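Local atomic coordinates of RNA-dependent RNA polymerase (Taggert virus, PDB entry 6DX3), a protein that contains a viral OTU-domain cysteine protease that probably removes ubiquitin from proteins of the infected host. Residues D27-V32 and L154-N159; I31-M36 and M145-H150; T76-T81 and G100-V105. All coordinates share one frame; numbering follows the deposited sequence.

Interaction 1. Residues D27-V32 and L154-N159; sequences DIFEIV and LKPRGN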
ATOM      1  N   ASP A  27      15.389 -11.581   2.960  1.00 49.19           N
ATOM      2  CA  ASP A  27      16.599 -11.091   3.614  1.00 51.90           C
ATOM      3  C   ASP A  27      16.299  -9.887   4.501  1.00 50.74           C
ATOM      4  O   ASP A  27      17.026  -9.630   5.469  1.00 53.11           O
ATOM      5  CB  ASP A  27      17.660 -10.731   2.571  1.00 52.33           C
ATOM      6  CG  ASP A  27      18.089 -11.919   1.740  1.00 55.43           C
ATOM      7  OD1 ASP A  27      17.630 -13.053   2.023  1.00 57.06           O
ATOM      8  OD2 ASP A  27      18.895 -11.718   0.809  1.00 56.88           O
ATOM      9  N   ILE A  28      15.227  -9.154   4.202  1.00 46.70           N
ATOM     10  CA  ILE A  28      14.898  -7.936   4.922  1.00 45.28           C
ATOM     11  C   ILE A  28      13.573  -8.038   5.680  1.00 41.74           C
ATOM     12  O   ILE A  28      13.469  -7.496   6.785  1.00 43.47           O
ATOM     13  CB  ILE A  28      14.883  -6.732   3.951  1.00 43.92           C
ATOM     14  CG1 ILE A  28      16.222  -6.623   3.202  1.00 45.94           C
ATOM     15  CG2 ILE A  28      14.550  -5.444   4.684  1.00 44.58           C
ATOM     16  CD1 ILE A  28      17.382  -6.127   4.050  1.00 49.64           C
ATOM     17  N   PHE A  29      12.571  -8.726   5.135  1.00 38.96           N
ATOM     18  CA  PHE A  29      11.237  -8.772   5.723  1.00 37.84           C
ATOM     19  C   PHE A  29      10.825 -10.202   6.036  1.00 39.39           C
ATOM     20  O   PHE A  29      11.448 -11.174   5.604  1.00 41.18           O
ATOM     21  CB  PHE A  29      10.182  -8.160   4.789  1.00 35.42           C
ATOM     22  CG  PHE A  29      10.470  -6.748   4.386  1.00 36.00           C
ATOM     23  CD1 PHE A  29      10.956  -6.462   3.121  1.00 35.97           C
ATOM     24  CD2 PHE A  29      10.230  -5.701   5.265  1.00 37.62           C
ATOM     25  CE1 PHE A  29      11.216  -5.163   2.742  1.00 36.12           C
ATOM     26  CE2 PHE A  29      10.489  -4.396   4.893  1.00 37.41           C
ATOM     27  CZ  PHE A  29      10.982  -4.128   3.631  1.00 36.13           C
ATOM     28  N   GLU A  30       9.753 -10.304   6.812  1.00 38.71           N
ATOM     29  CA  GLU A  30       8.946 -11.509   6.920  1.00 39.20           C
ATOM     30  C   GLU A  30       7.635 -11.263   6.188  1.00 35.31           C
ATOM     31  O   GLU A  30       6.971 -10.246   6.424  1.00 33.43           O
ATOM     32  CB  GLU A  30       8.671 -11.874   8.380  1.00 44.08           C
ATOM     33  CG  GLU A  30       7.339 -12.582   8.578  1.00 45.67           C
ATOM     34  CD  GLU A  30       7.171 -13.144   9.968  1.00 51.74           C
ATOM     35  OE1 GLU A  30       8.192 -13.319  10.665  1.00 56.21           O
ATOM     36  OE2 GLU A  30       6.015 -13.407  10.361  1.00 52.54           O
ATOM     37  N   ILE A  31       7.275 -12.173   5.289  1.00 34.03           N
ATOM     38  CA  ILE A  31       6.018 -12.065   4.557  1.00 32.06           C
ATOM     39  C   ILE A  31       4.891 -12.472   5.498  1.00 32.44           C
ATOM     40  O   ILE A  31       4.780 -13.639   5.880  1.00 36.18           O
ATOM     41  CB  ILE A  31       6.022 -12.932   3.293  1.00 33.79           C
ATOM     42  CG1 ILE A  31       7.173 -12.525   2.367  1.00 33.41           C
ATOM     43  CG2 ILE A  31       4.678 -12.836   2.576  1.00 32.97           C
ATOM     44  CD1 ILE A  31       7.454 -13.528   1.263  1.00 34.87           C
ATOM     45  N   VAL A  32       4.055 -11.508   5.883  1.00 29.36           N
ATOM     46  CA  VAL A  32       2.879 -11.781   6.701  1.00 28.99           C
ATOM     47  C   VAL A  32       1.708 -11.953   5.740  1.00 28.60           C
ATOM     48  O   VAL A  32       1.154 -10.975   5.231  1.00 25.14           O
ATOM     49  CB  VAL A  32       2.622 -10.674   7.724  1.00 28.59           C
ATOM     50  CG1 VAL A  32       1.470 -11.066   8.643  1.00 25.18           C
ATOM     51  CG2 VAL A  32       3.880 -10.399   8.533  1.00 32.08           C
ATOM     52  N   LEU A 154       4.628  -6.806   4.686  1.00 27.23           N
ATOM     53  CA  LEU A 154       6.037  -7.099   4.917  1.00 27.19           C
ATOM     54  C   LEU A 154       6.445  -6.483   6.247  1.00 29.43           C
ATOM     55  O   LEU A 154       6.339  -5.266   6.432  1.00 29.87           O
ATOM     56  CB  LEU A 154       6.912  -6.567   3.779  1.00 26.25           C
ATOM     57  CG  LEU A 154       6.745  -7.244   2.416  1.00 26.34           C
ATOM     58  CD1 LEU A 154       7.444  -6.440   1.326  1.00 27.66           C
ATOM     59  CD2 LEU A 154       7.270  -8.673   2.447  1.00 26.98           C
ATOM     60  N   LYS A 155       6.904  -7.324   7.167  1.00 30.17           N
ATOM     61  CA  LYS A 155       7.331  -6.886   8.483  1.00 30.89           C
ATOM     62  C   LYS A 155       8.838  -7.017   8.606  1.00 31.46           C
ATOM     63  O   LYS A 155       9.380  -8.093   8.316  1.00 32.13           O
ATOM     64  CB  LYS A 155       6.643  -7.716   9.571  1.00 32.28           C
ATOM     65  CG  LYS A 155       7.294  -7.631  10.940  1.00 34.73           C
ATOM     66  CD  LYS A 155       6.793  -8.749  11.840  1.00 36.90           C
ATOM     67  CE  LYS A 155       7.706  -8.952  13.034  1.00 39.63           C
ATOM     68  NZ  LYS A 155       7.890 -10.395  13.362  1.00 41.21           N
ATOM     69  N   PRO A 156       9.543  -5.957   9.006  1.00 31.50           N
ATOM     70  CA  PRO A 156      11.003  -6.037   9.136  1.00 32.44           C
ATOM     71  C   PRO A 156      11.423  -7.224   9.991  1.00 33.30           C
ATOM     72  O   PRO A 156      10.805  -7.526  11.013  1.00 34.06           O
ATOM     73  CB  PRO A 156      11.373  -4.704   9.792  1.00 32.53           C
ATOM     74  CG  PRO A 156      10.287  -3.772   9.363  1.00 30.57           C
ATOM     75  CD  PRO A 156       9.033  -4.601   9.285  1.00 30.00           C
ATOM     76  N   ARG A 157      12.488  -7.899   9.549  1.00 61.79           N
ATOM     77  CA  ARG A 157      12.883  -9.174  10.144  1.00 64.59           C
ATOM     78  C   ARG A 157      13.211  -9.021  11.624  1.00 69.42           C
ATOM     79  O   ARG A 157      12.766  -9.822  12.455  1.00 69.94           O
ATOM     80  CB  ARG A 157      14.079  -9.749   9.383  1.00 67.69           C
ATOM     81  CG  ARG A 157      13.862 -11.150   8.833  1.00 66.20           C
ATOM     82  CD  ARG A 157      15.154 -11.736   8.283  1.00 70.63           C
ATOM     83  NE  ARG A 157      14.961 -13.072   7.727  1.00 70.34           N
ATOM     84  CZ  ARG A 157      15.935 -13.815   7.211  1.00 74.13           C
ATOM     85  NH1 ARG A 157      15.665 -15.020   6.727  1.00 74.15           N
ATOM     86  NH2 ARG A 157      17.179 -13.355   7.175  1.00 78.65           N
ATOM     87  N   GLY A 158      13.989  -8.002  11.974  1.00 73.58           N
ATOM     88  CA  GLY A 158      14.388  -7.807  13.352  1.00 79.05           C
ATOM     89  C   GLY A 158      13.468  -6.892  14.134  1.00 77.82           C
ATOM     90  O   GLY A 158      13.932  -5.978  14.821  1.00 82.06           O
ATOM     91  N   ASN A 159      12.160  -7.128  14.043  1.00 73.12           N
ATOM     92  CA  ASN A 159      11.178  -6.316  14.743  1.00 72.93           C
ATOM     93  C   ASN A 159      10.233  -7.213  15.527  1.00 72.48           C
ATOM     94  O   ASN A 159       9.999  -8.369  15.163  1.00 71.55           O
ATOM     95  CB  ASN A 159      10.380  -5.432  13.775  1.00 68.29           C
ATOM     96  CG  ASN A 159      10.913  -4.014  13.711  1.00 71.61           C
ATOM     97  OD1 ASN A 159      11.808  -3.643  14.470  1.00 77.26           O
ATOM     98  ND2 ASN A 159      10.357  -3.210  12.812  1.00 68.55           N
TER
HETATM   99  O   HOH W   1      12.538 -13.537   6.969  1.00 50.66           O

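Interaction 2. Residues I31-M36 and M145-H150; sequences IVNQPM and MHRRNH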
ATOM      1  N   ILE A  31       7.275 -12.173   5.289  1.00 34.03           N
ATOM      2  CA  ILE A  31       6.018 -12.065   4.557  1.00 32.06           C
ATOM      3  C   ILE A  31       4.891 -12.472   5.498  1.00 32.44           C
ATOM      4  O   ILE A  31       4.780 -13.639   5.880  1.00 36.18           O
ATOM      5  CB  ILE A  31       6.022 -12.932   3.293  1.00 33.79           C
ATOM      6  CG1 ILE A  31       7.173 -12.525   2.367  1.00 33.41           C
ATOM      7  CG2 ILE A  31       4.678 -12.836   2.576  1.00 32.97           C
ATOM      8  CD1 ILE A  31       7.454 -13.528   1.263  1.00 34.87           C
ATOM      9  N   VAL A  32       4.055 -11.508   5.883  1.00 29.36           N
ATOM     10  CA  VAL A  32       2.879 -11.781   6.701  1.00 28.99           C
ATOM     11  C   VAL A  32       1.708 -11.953   5.740  1.00 28.60           C
ATOM     12  O   VAL A  32       1.154 -10.975   5.231  1.00 25.14           O
ATOM     13  CB  VAL A  32       2.622 -10.674   7.724  1.00 28.59           C
ATOM     14  CG1 VAL A  32       1.470 -11.066   8.643  1.00 25.18           C
ATOM     15  CG2 VAL A  32       3.880 -10.399   8.533  1.00 32.08           C
ATOM     16  N   ASN A  33       1.333 -13.205   5.491  1.00 30.55           N
ATOM     17  CA  ASN A  33       0.352 -13.499   4.456  1.00 30.23           C
ATOM     18  C   ASN A  33      -1.028 -12.998   4.860  1.00 28.51           C
ATOM     19  O   ASN A  33      -1.470 -13.182   5.997  1.00 30.09           O
ATOM     20  CB  ASN A  33       0.306 -15.001   4.176  1.00 33.94           C
ATOM     21  CG  ASN A  33       1.675 -15.582   3.897  1.00 36.77           C
ATOM     22  OD1 ASN A  33       2.303 -16.173   4.777  1.00 39.87           O
ATOM     23  ND2 ASN A  33       2.152 -15.414   2.668  1.00 36.88           N
ATOM     24  N   GLN A  34      -1.703 -12.359   3.915  1.00 26.58           N
ATOM     25  CA  GLN A  34      -3.044 -11.830   4.079  1.00 26.24           C
ATOM     26  C   GLN A  34      -4.050 -12.697   3.331  1.00 27.74           C
ATOM     27  O   GLN A  34      -3.688 -13.404   2.385  1.00 28.37           O
ATOM     28  CB  GLN A  34      -3.109 -10.385   3.566  1.00 25.03           C
ATOM     29  CG  GLN A  34      -2.166  -9.446   4.296  1.00 24.52           C
ATOM     30  CD  GLN A  34      -2.391  -9.462   5.795  1.00 25.65           C
ATOM     31  OE1 GLN A  34      -3.517  -9.302   6.267  1.00 25.54           O
ATOM     32  NE2 GLN A  34      -1.318  -9.655   6.552  1.00 27.86           N
ATOM     33  N   PRO A  35      -5.319 -12.687   3.746  1.00 29.28           N
ATOM     34  CA  PRO A  35      -6.319 -13.536   3.084  1.00 31.32           C
ATOM     35  C   PRO A  35      -6.355 -13.300   1.580  1.00 31.83           C
ATOM     36  O   PRO A  35      -6.211 -12.174   1.103  1.00 24.51           O
ATOM     37  CB  PRO A  35      -7.630 -13.120   3.756  1.00 31.20           C
ATOM     38  CG  PRO A  35      -7.212 -12.665   5.115  1.00 29.92           C
ATOM     39  CD  PRO A  35      -5.872 -12.006   4.932  1.00 28.35           C
ATOM     40  N   MET A  36      -6.536 -14.387   0.829  1.00 33.93           N
ATOM     41  CA  MET A  36      -6.474 -14.345  -0.632  1.00 36.15           C
ATOM     42  C   MET A  36      -7.847 -14.027  -1.229  1.00 37.68           C
ATOM     43  O   MET A  36      -8.429 -14.799  -1.991  1.00 35.44           O
ATOM     44  CB  MET A  36      -5.921 -15.660  -1.174  1.00 41.22           C
ATOM     45  CG  MET A  36      -4.399 -15.747  -1.196  1.00 43.29           C
ATOM     46  SD  MET A  36      -3.800 -17.438  -1.436  1.00 51.51           S
ATOM     47  CE  MET A  36      -3.829 -18.047   0.251  1.00 51.67           C
ATOM     48  N   MET A 145       3.682  -5.939  -0.168  1.00 26.26           N
ATOM     49  CA  MET A 145       4.237  -6.663  -1.304  1.00 26.07           C
ATOM     50  C   MET A 145       3.151  -6.851  -2.352  1.00 23.83           C
ATOM     51  O   MET A 145       2.118  -7.469  -2.077  1.00 22.85           O
ATOM     52  CB  MET A 145       4.800  -8.018  -0.863  1.00 28.11           C
ATOM     53  CG  MET A 145       5.698  -8.709  -1.889  1.00 31.33           C
ATOM     54  SD  MET A 145       6.473 -10.193  -1.206  1.00 34.50           S
ATOM     55  CE  MET A 145       6.786 -11.145  -2.680  1.00 35.39           C
ATOM     56  N   HIS A 146       3.390  -6.330  -3.551  1.00 24.22           N
ATOM     57  CA  HIS A 146       2.443  -6.430  -4.657  1.00 24.68           C
ATOM     58  C   HIS A 146       2.748  -7.684  -5.469  1.00 24.39           C
ATOM     59  O   HIS A 146       3.803  -7.775  -6.106  1.00 25.01           O
ATOM     60  CB  HIS A 146       2.525  -5.178  -5.531  1.00 25.17           C
ATOM     61  CG  HIS A 146       1.355  -4.991  -6.443  1.00 25.36           C
ATOM     62  ND1 HIS A 146       1.353  -4.070  -7.469  1.00 25.40           N
ATOM     63  CD2 HIS A 146       0.145  -5.598  -6.478  1.00 25.23           C
ATOM     64  CE1 HIS A 146       0.193  -4.117  -8.100  1.00 25.72           C
ATOM     65  NE2 HIS A 146      -0.557  -5.040  -7.519  1.00 26.38           N
ATOM     66  N   ARG A 147       1.824  -8.642  -5.457  1.00 25.22           N
ATOM     67  CA  ARG A 147       2.022  -9.957  -6.067  1.00 27.38           C
ATOM     68  C   ARG A 147       0.900 -10.192  -7.072  1.00 26.18           C
ATOM     69  O   ARG A 147      -0.164 -10.701  -6.708  1.00 24.60           O
ATOM     70  CB  ARG A 147       2.059 -11.044  -4.997  1.00 28.75           C
ATOM     71  CG  ARG A 147       2.719 -10.596  -3.707  1.00 29.06           C
ATOM     72  CD  ARG A 147       2.803 -11.725  -2.690  1.00 29.97           C
ATOM     73  NE  ARG A 147       3.804 -12.722  -3.043  1.00 30.92           N
ATOM     74  CZ  ARG A 147       4.150 -13.738  -2.258  1.00 30.42           C
ATOM     75  NH1 ARG A 147       3.571 -13.889  -1.074  1.00 28.28           N
ATOM     76  NH2 ARG A 147       5.074 -14.609  -2.652  1.00 30.75           N
ATOM     77  N   ARG A 148       1.112  -9.767  -8.304  1.00 26.63           N
ATOM     78  CA  ARG A 148       0.101  -9.773  -9.325  1.00 28.86           C
ATOM     79  C   ARG A 148      -1.003  -8.916  -8.745  1.00 29.19           C
ATOM     80  O   ARG A 148      -0.814  -7.802  -8.486  1.00 29.65           O
ATOM     81  CB  ARG A 148      -0.340 -11.152  -9.830  1.00 32.31           C
ATOM     82  CG  ARG A 148       0.801 -12.056 -10.278  1.00 35.61           C
ATOM     83  CD  ARG A 148       1.575 -11.618 -11.514  1.00 39.84           C
ATOM     84  NE  ARG A 148       0.864 -11.961 -12.723  1.00 44.26           N
ATOM     85  CZ  ARG A 148       1.044 -13.069 -13.416  1.00 47.93           C
ATOM     86  NH1 ARG A 148       1.948 -13.969 -13.064  1.00 49.17           N
ATOM     87  NH2 ARG A 148       0.298 -13.261 -14.468  1.00 50.59           N
ATOM     88  N   ASN A 149      -2.165  -9.431  -8.557  1.00 30.35           N
ATOM     89  CA  ASN A 149      -3.233  -8.634  -7.972  1.00 31.20           C
ATOM     90  C   ASN A 149      -3.309  -8.752  -6.453  1.00 29.44           C
ATOM     91  O   ASN A 149      -4.028  -7.965  -5.832  1.00 30.89           O
ATOM     92  CB  ASN A 149      -4.571  -9.034  -8.600  1.00 33.49           C
ATOM     93  CG  ASN A 149      -4.639  -8.710 -10.082  1.00 37.26           C
ATOM     94  OD1 ASN A 149      -4.016  -7.759 -10.552  1.00 38.28           O
ATOM     95  ND2 ASN A 149      -5.389  -9.510 -10.829  1.00 38.87           N
ATOM     96  N   HIS A 150      -2.578  -9.683  -5.846  1.00 28.41           N
ATOM     97  CA  HIS A 150      -2.599  -9.906  -4.404  1.00 26.72           C
ATOM     98  C   HIS A 150      -1.612  -8.982  -3.693  1.00 26.39           C
ATOM     99  O   HIS A 150      -0.587  -8.587  -4.254  1.00 27.74           O
ATOM    100  CB  HIS A 150      -2.264 -11.368  -4.090  1.00 27.20           C
ATOM    101  CG  HIS A 150      -2.281 -11.698  -2.628  1.00 28.05           C
ATOM    102  ND1 HIS A 150      -3.442 -11.988  -1.945  1.00 28.17           N
ATOM    103  CD2 HIS A 150      -1.278 -11.798  -1.724  1.00 27.86           C
ATOM    104  CE1 HIS A 150      -3.155 -12.250  -0.682  1.00 27.07           C
ATOM    105  NE2 HIS A 150      -1.849 -12.141  -0.521  1.00 27.29           N
TER

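Interaction 3. Residues T76-T81 and G100-V105; sequences TEETKT and GSSLEV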
ATOM      1  N   THR A  76      -4.807  15.207  -6.180  1.00 22.57           N
ATOM      2  CA  THR A  76      -4.016  13.986  -6.280  1.00 22.39           C
ATOM      3  C   THR A  76      -3.778  13.706  -7.759  1.00 24.22           C
ATOM      4  O   THR A  76      -4.714  13.349  -8.486  1.00 24.52           O
ATOM      5  CB  THR A  76      -4.720  12.818  -5.590  1.00 21.81           C
ATOM      6  OG1 THR A  76      -5.011  13.171  -4.229  1.00 22.37           O
ATOM      7  CG2 THR A  76      -3.838  11.574  -5.603  1.00 20.51           C
ATOM      8  N   GLU A  77      -2.525  13.868  -8.202  1.00 24.83           N
ATOM      9  CA  GLU A  77      -2.220  13.739  -9.625  1.00 29.01           C
ATOM     10  C   GLU A  77      -2.456  12.324 -10.135  1.00 28.70           C
ATOM     11  O   GLU A  77      -2.773  12.138 -11.314  1.00 28.61           O
ATOM     12  CB  GLU A  77      -0.773  14.157  -9.904  1.00 32.68           C
ATOM     13  CG  GLU A  77      -0.450  15.583  -9.500  1.00 36.26           C
ATOM     14  CD  GLU A  77      -1.335  16.602 -10.191  1.00 41.54           C
ATOM     15  OE1 GLU A  77      -1.393  16.604 -11.439  1.00 43.16           O
ATOM     16  OE2 GLU A  77      -1.989  17.399  -9.483  1.00 45.73           O
ATOM     17  N   GLU A  78      -2.301  11.317  -9.273  1.00 27.32           N
ATOM     18  CA  GLU A  78      -2.491   9.939  -9.709  1.00 26.00           C
ATOM     19  C   GLU A  78      -3.902   9.687 -10.230  1.00 25.38           C
ATOM     20  O   GLU A  78      -4.101   8.767 -11.031  1.00 27.27           O
ATOM     21  CB  GLU A  78      -2.162   8.972  -8.564  1.00 23.95           C
ATOM     22  CG  GLU A  78      -2.263   7.506  -8.959  1.00 23.07           C
ATOM     23  CD  GLU A  78      -1.426   6.585  -8.092  1.00 21.46           C
ATOM     24  OE1 GLU A  78      -1.228   5.426  -8.507  1.00 21.39           O
ATOM     25  OE2 GLU A  78      -0.971   7.008  -7.007  1.00 19.63           O
ATOM     26  N   THR A  79      -4.884  10.496  -9.821  1.00 24.56           N
ATOM     27  CA  THR A  79      -6.237  10.306 -10.332  1.00 26.11           C
ATOM     28  C   THR A  79      -6.344  10.596 -11.824  1.00 24.92           C
ATOM     29  O   THR A  79      -7.271  10.100 -12.472  1.00 26.73           O
ATOM     30  CB  THR A  79      -7.234  11.189  -9.578  1.00 27.61           C
ATOM     31  OG1 THR A  79      -7.055  12.555  -9.968  1.00 28.40           O
ATOM     32  CG2 THR A  79      -7.052  11.058  -8.067  1.00 27.05           C
ATOM     33  N   LYS A  80      -5.411  11.362 -12.391  1.00 23.77           N
ATOM     34  CA  LYS A  80      -5.597  11.867 -13.747  1.00 26.42           C
ATOM     35  C   LYS A  80      -5.436  10.790 -14.813  1.00 27.73           C
ATOM     36  O   LYS A  80      -5.851  11.005 -15.958  1.00 29.92           O
ATOM     37  CB  LYS A  80      -4.629  13.022 -14.006  1.00 27.73           C
ATOM     38  CG  LYS A  80      -5.022  14.315 -13.295  1.00 29.36           C
ATOM     39  CD  LYS A  80      -3.869  15.304 -13.268  1.00 31.35           C
ATOM     40  CE  LYS A  80      -4.331  16.687 -12.837  1.00 34.40           C
ATOM     41  NZ  LYS A  80      -3.184  17.628 -12.670  1.00 35.64           N
ATOM     42  N   THR A  81      -4.866   9.634 -14.472  1.00 28.39           N
ATOM     43  CA  THR A  81      -4.704   8.543 -15.425  1.00 30.53           C
ATOM     44  C   THR A  81      -5.647   7.375 -15.137  1.00 30.70           C
ATOM     45  O   THR A  81      -5.388   6.251 -15.581  1.00 30.37           O
ATOM     46  CB  THR A  81      -3.253   8.062 -15.443  1.00 31.05           C
ATOM     47  OG1 THR A  81      -2.799   7.853 -14.103  1.00 29.75           O
ATOM     48  CG2 THR A  81      -2.361   9.094 -16.118  1.00 31.95           C
ATOM     49  N   GLY A 100      -8.131  -3.550  -4.497  1.00 29.79           N
ATOM     50  CA  GLY A 100      -7.479  -2.280  -4.256  1.00 28.19           C
ATOM     51  C   GLY A 100      -6.195  -2.136  -5.062  1.00 25.71           C
ATOM     52  O   GLY A 100      -5.615  -3.116  -5.527  1.00 26.62           O
ATOM     53  N   SER A 101      -5.748  -0.893  -5.229  1.00 24.05           N
ATOM     54  CA  SER A 101      -4.598  -0.604  -6.080  1.00 27.34           C
ATOM     55  C   SER A 101      -3.762   0.492  -5.426  1.00 25.74           C
ATOM     56  O   SER A 101      -4.044   0.934  -4.308  1.00 24.54           O
ATOM     57  CB  SER A 101      -5.053  -0.214  -7.495  1.00 29.08           C
ATOM     58  OG  SER A 101      -5.663   1.068  -7.496  1.00 30.02           O
ATOM     59  N   SER A 102      -2.729   0.949  -6.141  1.00 25.65           N
ATOM     60  CA  SER A 102      -1.809   1.936  -5.580  1.00 24.50           C
ATOM     61  C   SER A 102      -2.487   3.277  -5.328  1.00 20.74           C
ATOM     62  O   SER A 102      -2.067   4.022  -4.436  1.00 20.87           O
ATOM     63  CB  SER A 102      -0.604   2.114  -6.508  1.00 26.13           C
ATOM     64  OG  SER A 102      -0.980   2.740  -7.724  1.00 25.61           O
ATOM     65  N   LEU A 103      -3.530   3.607  -6.093  1.00 19.00           N
ATOM     66  CA  LEU A 103      -4.227   4.870  -5.867  1.00 18.33           C
ATOM     67  C   LEU A 103      -4.935   4.881  -4.518  1.00 19.57           C
ATOM     68  O   LEU A 103      -5.025   5.934  -3.877  1.00 16.29           O
ATOM     69  CB  LEU A 103      -5.225   5.136  -6.995  1.00 20.16           C
ATOM     70  CG  LEU A 103      -6.102   6.382  -6.830  1.00 21.89           C
ATOM     71  CD1 LEU A 103      -5.246   7.628  -6.650  1.00 21.90           C
ATOM     72  CD2 LEU A 103      -7.035   6.539  -8.021  1.00 23.97           C
ATOM     73  N   GLU A 104      -5.441   3.729  -4.073  1.00 20.89           N
ATOM     74  CA  GLU A 104      -6.043   3.654  -2.747  1.00 21.05           C
ATOM     75  C   GLU A 104      -4.988   3.764  -1.655  1.00 21.73           C
ATOM     76  O   GLU A 104      -5.258   4.328  -0.586  1.00 21.61           O
ATOM     77  CB  GLU A 104      -6.834   2.353  -2.599  1.00 21.53           C
ATOM     78  CG  GLU A 104      -8.105   2.286  -3.445  1.00 24.16           C
ATOM     79  CD  GLU A 104      -7.820   2.167  -4.933  1.00 27.05           C
ATOM     80  OE1 GLU A 104      -7.877   3.199  -5.635  1.00 28.41           O
ATOM     81  OE2 GLU A 104      -7.530   1.048  -5.399  1.00 28.28           O
ATOM     82  N   VAL A 105      -3.789   3.230  -1.896  1.00 22.10           N
ATOM     83  CA  VAL A 105      -2.676   3.481  -0.984  1.00 22.42           C
ATOM     84  C   VAL A 105      -2.351   4.966  -0.957  1.00 21.33           C
ATOM     85  O   VAL A 105      -2.099   5.546   0.107  1.00 22.12           O
ATOM     86  CB  VAL A 105      -1.446   2.649  -1.388  1.00 23.21           C
ATOM     87  CG1 VAL A 105      -0.272   2.997  -0.492  1.00 23.24           C
ATOM     88  CG2 VAL A 105      -1.750   1.167  -1.341  1.00 23.68           C
TER

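Interaction 1. Residues D27-V32 and L154-N159
The ring of F29 lies between two aliphatic groups. L154 CB makes a CH-pi contact over one face, 4.0 Å from the ring centroid, and CG2 of I28 covers the opposite face. P156 N and K155 C sit at the edge, in the ring plane. F29 CG lies anti to its own carbonyl carbon (chi1 -57°), which lays the ring across L154, its face to CB, and W119 meets it edge-to-face. A second flat group, the guanidinium of R157, has D27 CA over one face, off to one side. Its NE gives a hydrogen bond to a water 2.6 Å away, and the water donates to F29 O, so this exposed side chain is tied to the backbone of the facing strand.

L154 also serves I31: the two branched side chains run side by side in the same direction, with I31 CG1 3.9 Å from L154 CD2. The other face of the sheet carries E30 and K155, a charged pair suited to a solvent-facing surface. Their salt bridge is long, OE1 to NZ 4.0 Å, whereas their backbones make a reciprocal pair of hydrogen bonds, E30 N to K155 O at 2.7 Å and K155 N to E30 O at 3.0 Å. The latter is almost straight at 177°. P156 fits opposite F29 because in this non-hydrogen-bonded pair its missing N-H costs no bond to strand 29-32. Just beyond it, R157 N donates to I28 O. Antiparallel pairing of this kind adds strand 29-32 as an outermost strand to the mixed beta-sheet of the OTU fold.

Interaction 2. Residues I31-M36 and M145-H150
The backbones of 31-36 and 145-150 are joined by no hydrogen bonds, and I31 CA and M145 CA are 8.2 Å apart, because strand 150-156 runs between strands 29-32 and 142-147. The second segment is the tip of a beta-hairpin closed by a type II' turn, with R147 N to H150 O at 2.7 Å and H150 N to R147 O at 2.8 Å. H150 touches C40 of helix 40-49 and its NE2 bonds D152 OD1, an arrangement consistent with the Cys-His-Asp triad of OTU cysteine proteases.

H150 CG stands anti to the backbone N (chi1 -179°), which carries the imidazole across to the other segment. There the CE1 edge meets two backbone oxygens near the ring plane, Q34 O at 3.3 Å and P35 O at 3.5 Å, while CG of M36 approaches obliquely. Carbonyls suit this place, since the C-H between two ring nitrogens is polarised. D152 OD1 also accepts from Q34 N, so one carboxylate oxygen links the imidazole to the loop beside it.

Toward the sheet, I31 packs against M145 and the charged end of R147. I31 CD1 is 4.3 Å from M145 SD, and I31 CG2 lies 4.0 Å from R147 NH1. The bend of R147 at chi3 (73°) brings its guanidinium beneath M145 SD, which sits over one face near the rim. Salt bridges from NE to E121 and from NH1 to D152 fix that group, a long, many-armed arginine being able to reach both acids. Q34 turns its amide away, OE1 accepting from Q53, while NE2 donates to V32 O at 3.1 Å from above the carbonyl plane.

Interaction 3. Residues T76-T81 and G100-V105
S102 OG donates to E78 OE1 at 2.8 Å, meeting the carboxylate on its syn side, 21° out of plane. Beside this polar link, E78 and L103 run antiparallel alongside one another, so that the methylenes of the glutamate serve as packing surface: E78 CG is 3.8 Å from L103 CD1. L103 CD1 also takes T79 CG2 at 4.1 Å and T76 CG2 at 4.3 Å, small methyls that fit a buried site.

E78 reaches across because CG is anti to the backbone N (chi1 -177°) and the chain beyond is extended. A short 3-10 turn, 77-80, thus docks on the first turn of helix 102-112 within the OTU domain; a carboxylate near that N-terminal end would probably be stabilised by the helix dipole.

Further out, E78 OE2 is hydrogen-bonded to Y133 OH and N106 ND2, so both oxygens of the buried acid are engaged. S101 holds the N-cap, and E104 OE2 takes a weak bond from S101 N, one half of a capping box. The turn is braced from within: T76 O accepts both T79 N and T79 OG1, the hydroxyl arriving at 2.9 Å nearly in line with the C=O bond.

In the fold
Interactions 1 and 2 start from the same strand, sharing I31 and V32, and touch where L154 CD1 packs on M145 CB at 3.8 Å; their centres are 14 Å apart. Interaction 1 lies at the edge of the sheet, whereas interaction 2 leads along the chain to H150 at the probable active site. Interaction 3 lies nested in the long excursion that both others close. Its centre is 26 Å from that of interaction 1, across the middle of the domain, and 19 Å from that of interaction 2, whose nearest atoms come within about 5 Å. Helix 40-49, which carries C40, borders interactions 2 and 3, with E104 and V105 resting on L41.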